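Local coordinates for IPT/TIG domain-containing protein (Bacteroides thetaiotaomicron, PDB 3TC9) that is probably an auxiliary nutrient-binding protein, joining an immunoglobulin-like IPT/TIG domain to a six-bladed beta-propeller, its exact activity unknown, at residues V312-D320 and V325-A333. Numbering follows the deposited sequence.
Sequences VCGQQGAKD and VGKKARMHA. With EDO (1,2-ethanediol), chain V; EDO (1,2-ethanediol), chain R.
Between two blades of the beta-propeller, the loop 312-320 leaving outer strand 305-312 folds against 325-333, which leads into strand 334-341 of the next blade. Two backbone bonds pin the loops: Gly-314 N gives its hydrogen to Gly-326 O (3.1 Å), and Asp-320 N to Met-331 O (3.2 Å). Gly-326 O also accepts from Ala-329 N, the two donors reaching it from opposite faces of its carbonyl plane. A water beside the type II turn 315-318 donates to Ala-318 O and accepts from Gln-315 N and Met-331 N, bridging the loops.

Arg-330 bends at chi2 (-71°) and again at chi3, which brings its guanidinium back over its own loop, where NH2 donates to Lys-327 O (2.8 Å). Gln-315 CB lies over one face of this group, 3.4 Å from NE, while Asp-320 CB packs against Arg-330 CB at 3.6 Å; a second water links NH1 to Asp-320 OD2. With an alanine in place of Arg-330, Lys-327 O would probably lose its NH2 donor, and Gln-315 CB the flat surface it rests on.

At the end nearest strand 334-341, Lys-319 CB sits almost centrally over the His-332 ring, a CH-pi contact 3.8 Å from the centroid, and two ethanediol molecules, probably from the crystallisation liquor, hydrogen-bond to ND1 and NE2 at the ring edge. On the buried side, the selenomethionine CE of Met-331 meets Cys-313 SG, both side chains also touching Ile-294 of strand 293-300. The paired loops thus carry the chain from outer to inner strand, the blade-to-blade passage of a beta-propeller.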
ATOM      1  N   VAL B 312      22.041  16.880  -1.020  1.00 41.49           N
ATOM      2  CA  VAL B 312      21.370  15.744  -0.405  1.00 41.55           C
ATOM      3  C   VAL B 312      22.231  14.479  -0.588  1.00 45.04           C
ATOM      4  O   VAL B 312      22.389  13.720   0.374  1.00 45.24           O
ATOM      5  CB  VAL B 312      19.924  15.609  -0.943  1.00 44.84           C
ATOM      6  CG1 VAL B 312      19.425  14.183  -0.862  1.00 44.23           C
ATOM      7  CG2 VAL B 312      19.004  16.536  -0.158  1.00 45.57           C
ATOM      8  N   CYS B 313      22.800  14.259  -1.788  1.00 41.34           N
ATOM      9  CA  CYS B 313      23.651  13.085  -2.018  1.00 41.17           C
ATOM     10  C   CYS B 313      24.599  13.283  -3.197  1.00 44.15           C
ATOM     11  O   CYS B 313      24.299  14.055  -4.105  1.00 43.32           O
ATOM     12  CB  CYS B 313      22.824  11.813  -2.191  1.00 41.82           C
ATOM     13  SG  CYS B 313      21.810  11.768  -3.682  1.00 45.59           S
ATOM     14  N   GLY B 314      25.693  12.519  -3.199  1.00 39.08           N
ATOM     15  CA  GLY B 314      26.686  12.551  -4.262  1.00 39.08           C
ATOM     16  C   GLY B 314      27.747  13.601  -3.988  1.00 42.28           C
ATOM     17  O   GLY B 314      27.563  14.453  -3.123  1.00 38.74           O
ATOM     18  N   GLN B 315      28.867  13.525  -4.714  1.00 39.27           N
ATOM     19  CA  GLN B 315      29.978  14.453  -4.598  1.00 39.68           C
ATOM     20  C   GLN B 315      30.173  15.187  -5.935  1.00 43.70           C
ATOM     21  O   GLN B 315      30.377  14.542  -6.959  1.00 42.40           O
ATOM     22  CB  GLN B 315      31.242  13.685  -4.153  1.00 41.05           C
ATOM     23  CG  GLN B 315      32.477  14.551  -3.934  1.00 35.80           C
ATOM     24  CD  GLN B 315      32.457  15.409  -2.695  1.00 50.61           C
ATOM     25  OE1 GLN B 315      32.028  15.004  -1.607  1.00 48.94           O
ATOM     26  NE2 GLN B 315      33.058  16.572  -2.809  1.00 50.54           N
ATOM     27  N   GLN B 316      30.098  16.536  -5.908  1.00 43.79           N
ATOM     28  CA  GLN B 316      30.253  17.407  -7.084  0.50 44.06           C
ATOM     29  C   GLN B 316      31.454  16.981  -7.927  1.00 49.27           C
ATOM     30  O   GLN B 316      32.584  16.954  -7.430  1.00 50.31           O
ATOM     31  CB  GLN B 316      30.403  18.894  -6.681  0.50 45.78           C
ATOM     32  CG  GLN B 316      29.293  19.438  -5.803  0.50 41.79           C
ATOM     33  CD  GLN B 316      29.695  19.459  -4.356  0.50 44.89           C
ATOM     34  OE1 GLN B 316      29.744  18.417  -3.684  0.50 38.75           O
ATOM     35  NE2 GLN B 316      29.978  20.655  -3.847  0.50 25.01           N
ATOM     36  N   GLY B 317      31.187  16.615  -9.178  1.00 45.86           N
ATOM     37  CA  GLY B 317      32.197  16.194 -10.143  1.00 46.19           C
ATOM     38  C   GLY B 317      32.833  14.832  -9.940  1.00 51.49           C
ATOM     39  O   GLY B 317      33.735  14.475 -10.710  1.00 55.01           O
ATOM     40  N   ALA B 318      32.395  14.060  -8.916  1.00 44.44           N
ATOM     41  CA  ALA B 318      32.989  12.749  -8.632  1.00 42.39           C
ATOM     42  C   ALA B 318      32.106  11.596  -9.153  1.00 41.59           C
ATOM     43  O   ALA B 318      31.179  11.149  -8.474  1.00 40.97           O
ATOM     44  CB  ALA B 318      33.265  12.597  -7.147  1.00 42.94           C
ATOM     45  N   LYS B 319      32.416  11.140 -10.378  1.00 35.32           N
ATOM     46  CA  LYS B 319      31.750  10.057 -11.114  1.00 33.68           C
ATOM     47  C   LYS B 319      32.115   8.702 -10.525  1.00 38.59           C
ATOM     48  O   LYS B 319      33.293   8.335 -10.533  1.00 39.69           O
ATOM     49  CB  LYS B 319      32.198  10.035 -12.599  1.00 34.46           C
ATOM     50  CG  LYS B 319      32.180  11.323 -13.383  1.00 44.90           C
ATOM     51  CD  LYS B 319      33.335  11.288 -14.370  1.00 57.17           C
ATOM     52  CE  LYS B 319      33.169  12.248 -15.507  1.00 75.36           C
ATOM     53  NZ  LYS B 319      33.959  11.805 -16.682  1.00 88.35           N
ATOM     54  N   ASP B 320      31.140   7.930 -10.085  1.00 32.44           N
ATOM     55  CA  ASP B 320      31.422   6.586  -9.587  1.00 31.73           C
ATOM     56  C   ASP B 320      30.129   5.842  -9.337  1.00 34.61           C
ATOM     57  O   ASP B 320      29.071   6.413  -9.507  1.00 35.08           O
ATOM     58  CB  ASP B 320      32.262   6.660  -8.289  1.00 34.02           C
ATOM     59  CG  ASP B 320      33.170   5.482  -8.031  1.00 44.11           C
ATOM     60  OD1 ASP B 320      32.964   4.410  -8.667  1.00 45.08           O
ATOM     61  OD2 ASP B 320      34.037   5.597  -7.152  1.00 52.92           O
ATOM     62  N   VAL B 325      25.284   6.848   2.244  1.00 35.61           N
ATOM     63  CA  VAL B 325      24.504   7.963   2.775  1.00 34.47           C
ATOM     64  C   VAL B 325      25.123   9.318   2.386  1.00 40.39           C
ATOM     65  O   VAL B 325      26.324   9.538   2.547  1.00 40.02           O
ATOM     66  CB  VAL B 325      24.351   7.835   4.312  1.00 37.96           C
ATOM     67  CG1 VAL B 325      23.586   9.025   4.915  1.00 38.46           C
ATOM     68  CG2 VAL B 325      23.673   6.535   4.682  1.00 36.27           C
ATOM     69  N   GLY B 326      24.267  10.226   1.923  1.00 38.31           N
ATOM     70  CA  GLY B 326      24.648  11.590   1.582  1.00 38.19           C
ATOM     71  C   GLY B 326      25.760  11.682   0.556  1.00 41.88           C
ATOM     72  O   GLY B 326      25.691  11.038  -0.498  1.00 40.46           O
ATOM     73  N   LYS B 327      26.801  12.469   0.867  1.00 37.16           N
ATOM     74  CA  LYS B 327      27.951  12.700   0.004  1.00 36.66           C
ATOM     75  C   LYS B 327      28.859  11.462  -0.124  1.00 41.52           C
ATOM     76  O   LYS B 327      29.729  11.454  -0.988  1.00 43.30           O
ATOM     77  CB  LYS B 327      28.755  13.959   0.444  1.00 39.95           C
ATOM     78  CG  LYS B 327      29.323  13.979   1.873  1.00 64.12           C
ATOM     79  CD  LYS B 327      30.159  15.277   2.097  1.00 77.74           C
ATOM     80  CE  LYS B 327      30.881  15.380   3.434  1.00 80.60           C
ATOM     81  NZ  LYS B 327      31.529  16.718   3.635  1.00 69.50           N
ATOM     82  N   LYS B 328      28.643  10.412   0.673  1.00 37.95           N
ATOM     83  CA  LYS B 328      29.390   9.155   0.540  1.00 38.55           C
ATOM     84  C   LYS B 328      28.852   8.358  -0.662  1.00 40.73           C
ATOM     85  O   LYS B 328      29.548   7.502  -1.203  1.00 41.03           O
ATOM     86  CB  LYS B 328      29.328   8.313   1.837  1.00 41.75           C
ATOM     87  CG  LYS B 328      30.049   8.964   3.010  1.00 39.81           C
ATOM     88  CD  LYS B 328      30.279   7.952   4.129  1.00 54.49           C
ATOM     89  N   ALA B 329      27.612   8.633  -1.081  1.00 36.51           N
ATOM     90  CA  ALA B 329      27.052   7.975  -2.271  1.00 35.58           C
ATOM     91  C   ALA B 329      27.606   8.630  -3.531  1.00 37.20           C
ATOM     92  O   ALA B 329      27.958   9.808  -3.503  1.00 37.25           O
ATOM     93  CB  ALA B 329      25.545   8.068  -2.258  1.00 35.64           C
ATOM     94  N   ARG B 330      27.735   7.860  -4.606  1.00 32.90           N
ATOM     95  CA  ARG B 330      28.266   8.346  -5.878  1.00 33.51           C
ATOM     96  C   ARG B 330      27.419   7.889  -7.014  1.00 35.18           C
ATOM     97  O   ARG B 330      26.911   6.774  -7.011  1.00 32.46           O
ATOM     98  CB  ARG B 330      29.721   7.893  -6.136  1.00 34.56           C
ATOM     99  CG  ARG B 330      30.728   8.299  -5.071  1.00 42.40           C
ATOM    100  CD  ARG B 330      31.031   9.766  -5.075  1.00 41.63           C
ATOM    101  NE  ARG B 330      31.155  10.321  -3.721  1.00 36.60           N
ATOM    102  CZ  ARG B 330      32.270  10.281  -3.005  1.00 45.90           C
ATOM    103  NH1 ARG B 330      33.321   9.612  -3.446  1.00 36.28           N
ATOM    104  NH2 ARG B 330      32.329  10.879  -1.816  1.00 36.03           N
HETATM  105  N   MSE B 331      27.318   8.742  -8.023  1.00 33.21           N
HETATM  106  CA  MSE B 331      26.566   8.429  -9.222  1.00 33.01           C
HETATM  107  C   MSE B 331      27.330   8.925 -10.450  1.00 36.92           C
HETATM  108  O   MSE B 331      28.382   9.549 -10.335  1.00 37.83           O
HETATM  109  CB  MSE B 331      25.143   9.004  -9.138  1.00 34.37           C
HETATM  110  CG  MSE B 331      25.080  10.511  -9.166  1.00 40.78           C
HETATM  111 SE   MSE B 331      23.561  11.088  -8.136  0.75 47.42          SE
HETATM  112  CE  MSE B 331      24.056  10.288  -6.286  1.00 40.78           C
ATOM    113  N   HIS B 332      26.833   8.581 -11.612  1.00 33.25           N
ATOM    114  CA  HIS B 332      27.449   8.947 -12.857  1.00 33.39           C
ATOM    115  C   HIS B 332      26.366   9.208 -13.887  1.00 38.10           C
ATOM    116  O   HIS B 332      25.798   8.274 -14.467  1.00 37.09           O
ATOM    117  CB  HIS B 332      28.428   7.851 -13.304  1.00 33.92           C
ATOM    118  CG  HIS B 332      29.315   8.252 -14.442  1.00 38.07           C
ATOM    119  ND1 HIS B 332      30.290   7.399 -14.925  1.00 40.14           N
ATOM    120  CD2 HIS B 332      29.323   9.386 -15.184  1.00 40.01           C
ATOM    121  CE1 HIS B 332      30.847   8.031 -15.945  1.00 39.88           C
ATOM    122  NE2 HIS B 332      30.290   9.223 -16.145  1.00 40.59           N
ATOM    123  N   ALA B 333      26.095  10.509 -14.103  1.00 36.50           N
ATOM    124  CA  ALA B 333      25.105  11.096 -15.017  1.00 35.87           C
ATOM    125  C   ALA B 333      23.667  10.726 -14.590  1.00 37.99           C
ATOM    126  O   ALA B 333      22.996   9.987 -15.314  1.00 36.14           O
ATOM    127  CB  ALA B 333      25.372  10.678 -16.475  1.00 35.81           C
TER
HETATM  128  C1  EDO V 498      31.815   4.809 -13.505  1.00 60.61           C
HETATM  129  O1  EDO V 498      30.740   5.540 -12.896  1.00 54.48           O
HETATM  130  C2  EDO V 498      32.538   3.970 -12.454  1.00 61.53           C
HETATM  131  O2  EDO V 498      33.503   4.776 -11.769  1.00 71.88           O
HETATM  132  C1  EDO R 486      29.633  11.895 -18.775  1.00 60.49           C
HETATM  133  O1  EDO R 486      29.154  12.107 -17.451  1.00 59.77           O
HETATM  134  C2  EDO R 486      31.154  11.888 -18.719  1.00 61.54           C
HETATM  135  O2  EDO R 486      31.590  10.725 -18.010  1.00 67.66           O
HETATM  136  O   HOH W   1      28.831  11.371  -7.144  1.00 33.62           O
HETATM  137  O   HOH W   2      34.130   7.593  -5.288  1.00 37.10           O